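Local coordinates for protein bacillaene synthase dehydratase PksH (Bacillus subtilis, PDB 3HP0) that catalyses the dehydration of a carrier-tethered (S)-3-hydroxy-3-methylglutaryl group to 3-methylglutaconyl during synthesis of the antibiotic bacillaene, at residues Y6-V11 with D33-E38; S105-K110 with A125-T130; I152-R157 with L180-D185. One frame throughout, in Å; residues are numbered along the deposited sequence.

How the contacts relate
Contacts 1 and 2 reach the same five-stranded sheet, at its two outermost strands, 9-14 and 124-127; their centres lie about 21 Å apart. Contact 2 is the buried one, a parallel strand pair held by backbone hydrogen bonds, with charge only where the strands end. Contact 1 is partly buried: a helix carboxylate takes the backbone N-H groups of the turn that leads into the edge strand. Contact 3, also partly buried, lies on the other side of the chain's centre from contact 1 and joins a helix end to a loop by a salt bridge. That loop adjoins contact 2: D182 N lies 2.8 Å from A125 O and D185 N 2.7 Å from A127 O, probable hydrogen bonds.

Contact 1 of 3, residues Y6-V11 with D33-E38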
loop_
_atom_site.group_PDB
_atom_site.type_symbol
_atom_site.label_atom_id
_atom_site.label_comp_id
_atom_site.label_asym_id
_atom_site.label_seq_id
_atom_site.Cartn_x
_atom_site.Cartn_y
_atom_site.Cartn_z
ATOM N N TYR A 6 -1.961 -13.408 15.024
ATOM C CA TYR A 6 -1.840 -12.026 14.548
ATOM C C TYR A 6 -2.448 -10.895 15.378
ATOM O O TYR A 6 -3.595 -10.982 15.821
ATOM C CB TYR A 6 -2.385 -11.930 13.113
ATOM C CG TYR A 6 -1.865 -13.033 12.216
ATOM C CD1 TYR A 6 -2.743 -13.918 11.580
ATOM C CD2 TYR A 6 -0.491 -13.236 12.053
ATOM C CE1 TYR A 6 -2.266 -14.986 10.809
ATOM C CE2 TYR A 6 0.001 -14.299 11.280
ATOM C CZ TYR A 6 -0.896 -15.176 10.663
ATOM O OH TYR A 6 -0.441 -16.245 9.920
ATOM N N GLN A 7 -1.672 -9.825 15.557
ATOM C CA GLN A 7 -2.108 -8.646 16.303
ATOM C C GLN A 7 -2.770 -7.595 15.407
ATOM O O GLN A 7 -3.568 -6.793 15.884
ATOM C CB GLN A 7 -0.922 -7.965 16.999
ATOM C CG GLN A 7 -0.525 -8.483 18.365
ATOM C CD GLN A 7 0.096 -7.375 19.217
ATOM O OE1 GLN A 7 0.883 -6.563 18.722
ATOM N NE2 GLN A 7 -0.253 -7.343 20.502
ATOM N N THR A 8 -2.444 -7.588 14.118
ATOM C CA THR A 8 -2.998 -6.564 13.237
ATOM C C THR A 8 -3.876 -7.009 12.075
ATOM O O THR A 8 -4.549 -6.187 11.450
ATOM C CB THR A 8 -1.871 -5.699 12.650
ATOM O OG1 THR A 8 -0.984 -6.527 11.881
ATOM C CG2 THR A 8 -1.078 -5.025 13.768
ATOM N N ILE A 9 -3.877 -8.299 11.773
ATOM C CA ILE A 9 -4.678 -8.785 10.655
ATOM C C ILE A 9 -5.489 -10.038 10.949
ATOM O O ILE A 9 -5.154 -10.818 11.846
ATOM C CB ILE A 9 -3.794 -9.094 9.425
ATOM C CG1 ILE A 9 -2.709 -10.105 9.807
ATOM C CG2 ILE A 9 -3.198 -7.810 8.880
ATOM C CD1 ILE A 9 -1.868 -10.581 8.650
ATOM N N LYS A 10 -6.560 -10.216 10.178
ATOM C CA LYS A 10 -7.414 -11.388 10.300
ATOM C C LYS A 10 -7.225 -12.178 9.011
ATOM O O LYS A 10 -7.602 -11.720 7.934
ATOM C CB LYS A 10 -8.891 -11.006 10.413
ATOM C CG LYS A 10 -9.213 -9.759 11.212
ATOM C CD LYS A 10 -10.727 -9.566 11.278
ATOM C CE LYS A 10 -11.118 -8.101 11.464
ATOM N NZ LYS A 10 -10.660 -7.497 12.754
ATOM N N VAL A 11 -6.635 -13.358 9.105
ATOM C CA VAL A 11 -6.438 -14.161 7.911
ATOM C C VAL A 11 -7.582 -15.162 7.776
ATOM O O VAL A 11 -8.112 -15.665 8.769
ATOM C CB VAL A 11 -5.083 -14.897 7.951
ATOM C CG1 VAL A 11 -4.835 -15.624 6.627
ATOM C CG2 VAL A 11 -3.976 -13.897 8.214
ATOM N N ASP A 33 4.986 -1.878 12.745
ATOM C CA ASP A 33 6.090 -2.714 12.273
ATOM C C ASP A 33 5.741 -4.183 12.450
ATOM O O ASP A 33 6.388 -5.054 11.873
ATOM C CB ASP A 33 7.387 -2.380 13.018
ATOM C CG ASP A 33 7.763 -0.912 12.891
ATOM O OD1 ASP A 33 7.202 -0.091 13.650
ATOM O OD2 ASP A 33 8.608 -0.580 12.026
ATOM N N THR A 34 4.713 -4.456 13.248
ATOM C CA THR A 34 4.275 -5.829 13.478
ATOM C C THR A 34 3.441 -6.270 12.271
ATOM O O THR A 34 3.533 -7.411 11.802
ATOM C CB THR A 34 3.408 -5.928 14.761
ATOM O OG1 THR A 34 4.135 -5.388 15.868
ATOM C CG2 THR A 34 3.038 -7.375 15.068
ATOM N N LEU A 35 2.630 -5.339 11.778
ATOM C CA LEU A 35 1.765 -5.574 10.628
ATOM C C LEU A 35 2.554 -6.053 9.412
ATOM O O LEU A 35 2.100 -6.930 8.682
ATOM C CB LEU A 35 0.998 -4.291 10.284
ATOM C CG LEU A 35 0.026 -4.326 9.099
ATOM C CD1 LEU A 35 -1.064 -3.296 9.296
ATOM C CD2 LEU A 35 0.772 -4.065 7.812
ATOM N N ILE A 36 3.733 -5.476 9.197
ATOM C CA ILE A 36 4.580 -5.852 8.067
ATOM C C ILE A 36 5.069 -7.290 8.189
ATOM O O ILE A 36 5.085 -8.044 7.211
ATOM C CB ILE A 36 5.809 -4.935 7.972
ATOM C CG1 ILE A 36 5.365 -3.504 7.680
ATOM C CG2 ILE A 36 6.754 -5.439 6.893
ATOM C CD1 ILE A 36 6.508 -2.516 7.614
ATOM N N GLU A 37 5.475 -7.655 9.397
ATOM C CA GLU A 37 5.970 -8.993 9.676
ATOM C C GLU A 37 4.870 -10.042 9.501
ATOM O O GLU A 37 5.090 -11.084 8.886
ATOM C CB GLU A 37 6.547 -9.048 11.100
ATOM C CG GLU A 37 7.073 -10.416 11.531
ATOM C CD GLU A 37 8.038 -11.028 10.524
ATOM O OE1 GLU A 37 7.610 -11.338 9.390
ATOM O OE2 GLU A 37 9.226 -11.202 10.863
ATOM N N GLU A 38 3.687 -9.763 10.034
ATOM C CA GLU A 38 2.566 -10.691 9.923
ATOM C C GLU A 38 2.175 -10.956 8.469
ATOM O O GLU A 38 1.792 -12.070 8.117
ATOM C CB GLU A 38 1.362 -10.148 10.693
ATOM C CG GLU A 38 1.486 -10.297 12.198
ATOM C CD GLU A 38 0.388 -9.566 12.948
ATOM O OE1 GLU A 38 -0.754 -9.523 12.439
ATOM O OE2 GLU A 38 0.658 -9.045 14.053
#
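E38, in the first turns of helix 34-48, reaches across to the turn at residues 6-8 and the start of strand 9-14 and gives its carboxylate to the backbone there. Its CB lies 3.8 Å from I9 CD1, the methyl end of a side chain that slides past the glutamate in the opposite direction. The next carbon, CG, comes within 3.5 Å of Y6 CD2. With CG anti to the carbonyl carbon (chi1 -76°) and the chain extended beyond it, the side chain spans the gap at nearly full length. Its two oxygens then divide the work. OE2 accepts from Q7 N at 2.9 Å, the donor standing above the carboxylate plane, whereas OE1 offers its syn lone pair to T8 N at 3.1 Å along a nearly straight bond (163°). T8 OG1 adds a weak bond to the same OE1, and I9 N another weak one. Glutamate suits this place because the N-H groups of Q7, T8 and I9 point to one side, and an anion with two oxygens can take them together. The turn feeds strand 9-14, an outermost strand of the crotonase-fold sheet, which pairs antiparallel with strand 17-22; the contact thus ties that edge to the first helix. T8 brings a hydroxyl whose OG1 lies 3.2 Å from L35 CA, and its side chain runs across L35 CB. On the apolar side, I9 and L35 both pack on F22 of the neighbouring strand, while the Y6 ring, its plane turned 29° from the carboxylate, continues along the helix to V42 and Q45.

Contact 2 of 3, residues S105-K110 with A125-T130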
loop_
_atom_site.group_PDB
_atom_site.type_symbol
_atom_site.label_atom_id
_atom_site.label_comp_id
_atom_site.label_asym_id
_atom_site.label_seq_id
_atom_site.Cartn_x
_atom_site.Cartn_y
_atom_site.Cartn_z
ATOM N N SER A 105 -6.278 -5.679 -4.300
ATOM C CA SER A 105 -6.645 -4.691 -3.298
ATOM C C SER A 105 -8.143 -4.478 -3.438
ATOM O O SER A 105 -8.673 -4.377 -4.558
ATOM C CB SER A 105 -5.958 -3.350 -3.555
ATOM O OG SER A 105 -4.644 -3.347 -3.055
ATOM N N HIS A 106 -8.823 -4.423 -2.304
ATOM C CA HIS A 106 -10.256 -4.182 -2.298
ATOM C C HIS A 106 -10.390 -2.933 -1.446
ATOM O O HIS A 106 -10.295 -2.986 -0.219
ATOM C CB HIS A 106 -10.997 -5.367 -1.685
ATOM C CG HIS A 106 -12.480 -5.199 -1.668
ATOM N ND1 HIS A 106 -13.151 -4.455 -2.612
ATOM C CD2 HIS A 106 -13.424 -5.682 -0.828
ATOM C CE1 HIS A 106 -14.445 -4.483 -2.354
ATOM N NE2 HIS A 106 -14.638 -5.221 -1.276
ATOM N N VAL A 107 -10.601 -1.806 -2.114
ATOM C CA VAL A 107 -10.677 -0.523 -1.443
ATOM C C VAL A 107 -12.042 0.128 -1.279
ATOM O O VAL A 107 -12.857 0.160 -2.204
ATOM C CB VAL A 107 -9.762 0.508 -2.151
ATOM C CG1 VAL A 107 -8.790 1.096 -1.161
ATOM C CG2 VAL A 107 -9.013 -0.149 -3.297
ATOM N N ARG A 108 -12.257 0.668 -0.085
ATOM C CA ARG A 108 -13.475 1.390 0.266
ATOM C C ARG A 108 -13.002 2.532 1.175
ATOM O O ARG A 108 -12.212 2.304 2.090
ATOM C CB ARG A 108 -14.437 0.522 1.085
ATOM C CG ARG A 108 -14.859 -0.830 0.527
ATOM C CD ARG A 108 -15.473 -1.637 1.683
ATOM N NE ARG A 108 -16.177 -2.852 1.280
ATOM C CZ ARG A 108 -17.397 -2.875 0.745
ATOM N NH1 ARG A 108 -18.064 -1.743 0.540
ATOM N NH2 ARG A 108 -17.956 -4.036 0.418
ATOM N N GLY A 109 -13.468 3.751 0.935
ATOM C CA GLY A 109 -13.069 4.845 1.802
ATOM C C GLY A 109 -11.808 5.615 1.451
ATOM O O GLY A 109 -11.247 5.469 0.369
ATOM N N LYS A 110 -11.377 6.453 2.388
ATOM C CA LYS A 110 -10.193 7.282 2.220
ATOM C C LYS A 110 -8.920 6.456 2.300
ATOM O O LYS A 110 -8.770 5.599 3.176
ATOM C CB LYS A 110 -10.145 8.362 3.300
ATOM C CG LYS A 110 -11.249 9.402 3.220
ATOM C CD LYS A 110 -11.386 10.176 4.538
ATOM C CE LYS A 110 -10.076 10.832 4.966
ATOM N NZ LYS A 110 -10.171 11.452 6.325
ATOM N N ALA A 125 -6.378 -3.878 -8.389
ATOM C CA ALA A 125 -6.995 -3.052 -7.363
ATOM C C ALA A 125 -8.425 -2.688 -7.750
ATOM O O ALA A 125 -8.654 -2.081 -8.793
ATOM C CB ALA A 125 -6.167 -1.785 -7.144
ATOM N N ILE A 126 -9.375 -3.064 -6.903
ATOM C CA ILE A 126 -10.784 -2.762 -7.159
ATOM C C ILE A 126 -11.368 -1.884 -6.047
ATOM O O ILE A 126 -10.886 -1.879 -4.917
ATOM C CB ILE A 126 -11.622 -4.053 -7.255
ATOM C CG1 ILE A 126 -11.705 -4.719 -5.889
ATOM C CG2 ILE A 126 -10.982 -5.018 -8.236
ATOM C CD1 ILE A 126 -12.549 -5.950 -5.887
ATOM N N ALA A 127 -12.416 -1.141 -6.362
ATOM C CA ALA A 127 -13.006 -0.285 -5.346
ATOM C C ALA A 127 -14.481 -0.013 -5.603
ATOM O O ALA A 127 -15.054 -0.513 -6.574
ATOM C CB ALA A 127 -12.228 1.034 -5.286
ATOM N N ASP A 128 -15.088 0.766 -4.707
ATOM C CA ASP A 128 -16.482 1.170 -4.843
ATOM C C ASP A 128 -16.509 2.693 -4.966
ATOM O O ASP A 128 -15.460 3.333 -4.936
ATOM C CB ASP A 128 -17.325 0.712 -3.646
ATOM C CG ASP A 128 -16.878 1.327 -2.335
ATOM O OD1 ASP A 128 -16.453 2.502 -2.331
ATOM O OD2 ASP A 128 -16.973 0.637 -1.298
ATOM N N GLN A 129 -17.705 3.259 -5.103
ATOM C CA GLN A 129 -17.908 4.706 -5.251
ATOM C C GLN A 129 -17.248 5.539 -4.155
ATOM O O GLN A 129 -16.904 6.704 -4.353
ATOM C CB GLN A 129 -19.404 5.025 -5.218
ATOM C CG GLN A 129 -20.292 4.016 -5.887
ATOM C CD GLN A 129 -20.362 4.212 -7.379
ATOM O OE1 GLN A 129 -20.635 5.317 -7.853
ATOM N NE2 GLN A 129 -20.131 3.143 -8.134
ATOM N N THR A 130 -17.103 4.939 -2.987
ATOM C CA THR A 130 -16.537 5.608 -1.831
ATOM C C THR A 130 -15.034 5.921 -1.822
ATOM O O THR A 130 -14.617 6.912 -1.219
ATOM C CB THR A 130 -16.869 4.797 -0.583
ATOM O OG1 THR A 130 -18.280 4.874 -0.348
ATOM C CG2 THR A 130 -16.108 5.315 0.621
#
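S105 and A125 face each other as the first of three parallel bridges between strands 102-107 and 124-127, followed by H106 with I126 and V107 with A127. I126 N gives to S105 O at 2.8 Å and I126 O takes V107 N at the same length, both bonds almost straight. The third bond, from D128 N to V107 O, is weak, at 3.4 Å. Alongside, CA-H groups of A125, H106 and A127 approach carbonyl oxygens across the gap. This is the last strand pair of the crotonase-fold sheet, connected through helix 115-121 in a crossover that keeps the two strands parallel. Apolar packing divides between the two faces. S105, V107, A125 and A127 share one, where V119 of the connecting helix packs on S105, V107 and the small A125; V107 CG2 meets A127 CB at 4.0 Å. On the other face H106 and I126 cross, H106 ND1 standing 3.6 Å from I126 CG1 and buried without a polar partner. Side-chain hydrogen bonds join S105 OG to T122 OG1 and H106 NE2 to D189 OD1. Charge appears where the strands end: R108, extended from CG to NE, runs across D128, whose chi1 of 62° lifts the carboxylate toward it. R108 NH1 forms a salt bridge with D128 OD2 at 3.2 Å, R108 CG lies equally near that oxygen, and the guanidinium and carboxylate planes are 61° apart. D128 OD1 takes weak bonds from T130 N and A131 N, and T130 CG2 lies close to G109. Glycine fits there, its positive phi (89°) pressing any CB against the preceding carbonyl oxygen.

Contact 3 of 3, residues I152-R157 with L180-D185; sequences IRRIGR and LIDAFD
R154 and D182 meet at about a right angle, the arginine extended from CG to NE and presenting its end to the aspartate. The pair is a salt bridge with two hydrogen bonds, both terminal nitrogens donating to one oxygen: R154 NH1 reaches D182 OD1 at 3.1 Å and NH2 reaches it at 3.2 Å, OD1 lying in the guanidinium plane. Seen from the carboxylate the two donors differ. NH2 comes to the syn lone pair, whereas NH1 stands above the plane, the two flat groups being turned 65° against each other. Arginine suits the site because it can direct several N-H groups at once: NE bonds to S120 O, NH2 also to T122 O and NH1 to G179 O.

Beside this polar pair, with I155 CG1 placed between backbone N and carbonyl carbon (chi1 64°), it is the I155 CG2 methyl that faces L180, 3.5 Å from L180 N and 3.9 Å from L180 CB. A branched aliphatic residue fits here, packing on the loop and also on A160 of helix 157-166. The contact joins the end of helix 148-155 to the loop after helix 172-178, away from the catalytic residues D68 and E137.

D182 OD1 also accepts from A125 N on strand 124-127, at one edge of the sheet. One carboxylate oxygen thus links helix end, loop and sheet, and the positive arginine beside it would be expected to favour its negative charge.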
loop_
_atom_site.group_PDB
_atom_site.type_symbol
_atom_site.label_atom_id
_atom_site.label_comp_id
_atom_site.label_asym_id
_atom_site.label_seq_id
_atom_site.Cartn_x
_atom_site.Cartn_y
_atom_site.Cartn_z
ATOM N N ILE A 152 3.859 5.243 -9.579
ATOM C CA ILE A 152 4.337 5.625 -10.895
ATOM C C ILE A 152 4.221 4.492 -11.902
ATOM O O ILE A 152 3.865 4.718 -13.057
ATOM C CB ILE A 152 5.804 6.114 -10.815
ATOM C CG1 ILE A 152 5.826 7.474 -10.109
ATOM C CG2 ILE A 152 6.448 6.136 -12.226
ATOM C CD1 ILE A 152 7.203 8.085 -9.975
ATOM N N ARG A 153 4.515 3.269 -11.473
ATOM C CA ARG A 153 4.405 2.146 -12.394
ATOM C C ARG A 153 2.953 2.019 -12.899
ATOM O O ARG A 153 2.715 1.588 -14.024
ATOM C CB ARG A 153 4.838 0.831 -11.727
ATOM C CG ARG A 153 4.523 -0.388 -12.610
ATOM C CD ARG A 153 4.588 -1.734 -11.884
ATOM N NE ARG A 153 3.845 -2.745 -12.642
ATOM C CZ ARG A 153 2.512 -2.826 -12.687
ATOM N NH1 ARG A 153 1.762 -1.964 -12.002
ATOM N NH2 ARG A 153 1.925 -3.743 -13.446
ATOM N N ARG A 154 1.995 2.403 -12.064
ATOM C CA ARG A 154 0.584 2.313 -12.438
ATOM C C ARG A 154 0.015 3.482 -13.233
ATOM O O ARG A 154 -0.701 3.273 -14.209
ATOM C CB ARG A 154 -0.294 2.126 -11.191
ATOM C CG ARG A 154 -0.651 0.691 -10.884
ATOM C CD ARG A 154 -1.472 0.586 -9.613
ATOM N NE ARG A 154 -1.870 -0.791 -9.366
ATOM C CZ ARG A 154 -2.967 -1.361 -9.862
ATOM N NH1 ARG A 154 -3.799 -0.660 -10.629
ATOM N NH2 ARG A 154 -3.209 -2.650 -9.626
ATOM N N ILE A 155 0.333 4.712 -12.832
ATOM C CA ILE A 155 -0.255 5.872 -13.503
ATOM C C ILE A 155 0.670 6.773 -14.287
ATOM O O ILE A 155 0.218 7.705 -14.932
ATOM C CB ILE A 155 -1.004 6.749 -12.495
ATOM C CG1 ILE A 155 -0.025 7.328 -11.477
ATOM C CG2 ILE A 155 -2.052 5.920 -11.760
ATOM C CD1 ILE A 155 -0.675 8.309 -10.526
ATOM N N GLY A 156 1.965 6.504 -14.230
ATOM C CA GLY A 156 2.901 7.326 -14.958
ATOM C C GLY A 156 3.500 8.385 -14.058
ATOM O O GLY A 156 2.991 8.664 -12.972
ATOM N N ARG A 157 4.594 8.967 -14.525
ATOM C CA ARG A 157 5.302 9.996 -13.794
ATOM C C ARG A 157 4.502 11.290 -13.632
ATOM O O ARG A 157 4.421 11.833 -12.537
ATOM C CB ARG A 157 6.624 10.304 -14.501
ATOM C CG ARG A 157 7.845 9.917 -13.708
ATOM C CD ARG A 157 8.577 8.701 -14.268
ATOM N NE ARG A 157 9.588 8.259 -13.304
ATOM C CZ ARG A 157 10.242 7.106 -13.353
ATOM N NH1 ARG A 157 10.020 6.239 -14.327
ATOM N NH2 ARG A 157 11.103 6.810 -12.394
ATOM N N LEU A 180 -4.865 3.895 -11.644
ATOM C CA LEU A 180 -4.582 3.626 -10.235
ATOM C C LEU A 180 -5.374 2.403 -9.779
ATOM O O LEU A 180 -4.890 1.594 -8.994
ATOM C CB LEU A 180 -4.948 4.824 -9.361
ATOM C CG LEU A 180 -4.829 4.570 -7.845
ATOM C CD1 LEU A 180 -3.514 3.853 -7.530
ATOM C CD2 LEU A 180 -4.907 5.888 -7.079
ATOM N N ILE A 181 -6.600 2.272 -10.263
ATOM C CA ILE A 181 -7.406 1.127 -9.915
ATOM C C ILE A 181 -7.998 0.536 -11.193
ATOM O O ILE A 181 -8.337 1.265 -12.133
ATOM C CB ILE A 181 -8.563 1.491 -8.903
ATOM C CG1 ILE A 181 -9.334 2.698 -9.405
ATOM C CG2 ILE A 181 -8.011 1.753 -7.502
ATOM C CD1 ILE A 181 -10.462 2.316 -10.318
ATOM N N ASP A 182 -8.090 -0.788 -11.234
ATOM C CA ASP A 182 -8.659 -1.499 -12.369
ATOM C C ASP A 182 -10.071 -1.800 -11.878
ATOM O O ASP A 182 -10.237 -2.429 -10.840
ATOM C CB ASP A 182 -7.909 -2.828 -12.610
ATOM C CG ASP A 182 -6.408 -2.701 -12.446
ATOM O OD1 ASP A 182 -5.901 -2.811 -11.305
ATOM O OD2 ASP A 182 -5.697 -2.487 -13.455
ATOM N N ALA A 183 -11.092 -1.331 -12.574
ATOM C CA ALA A 183 -12.480 -1.613 -12.155
ATOM C C ALA A 183 -12.895 -1.171 -10.741
ATOM O O ALA A 183 -12.169 -1.314 -9.763
ATOM C CB ALA A 183 -12.769 -3.083 -12.301
ATOM N N PHE A 184 -14.110 -0.659 -10.656
ATOM C CA PHE A 184 -14.679 -0.200 -9.409
ATOM C C PHE A 184 -16.188 -0.228 -9.615
ATOM O O PHE A 184 -16.662 -0.199 -10.752
ATOM C CB PHE A 184 -14.182 1.217 -9.084
ATOM C CG PHE A 184 -14.824 2.288 -9.914
ATOM C CD1 PHE A 184 -15.982 2.929 -9.465
ATOM C CD2 PHE A 184 -14.255 2.691 -11.128
ATOM C CE1 PHE A 184 -16.573 3.927 -10.216
ATOM C CE2 PHE A 184 -14.847 3.699 -11.889
ATOM C CZ PHE A 184 -15.999 4.326 -11.423
ATOM N N ASP A 185 -16.938 -0.289 -8.520
ATOM C CA ASP A 185 -18.388 -0.334 -8.620
ATOM C C ASP A 185 -19.043 -0.173 -7.255
ATOM O O ASP A 185 -18.429 -0.464 -6.227
ATOM C CB ASP A 185 -18.804 -1.668 -9.252
ATOM C CG ASP A 185 -20.275 -1.706 -9.642
ATOM O OD1 ASP A 185 -21.154 -1.752 -8.743
ATOM O OD2 ASP A 185 -20.548 -1.685 -10.866
#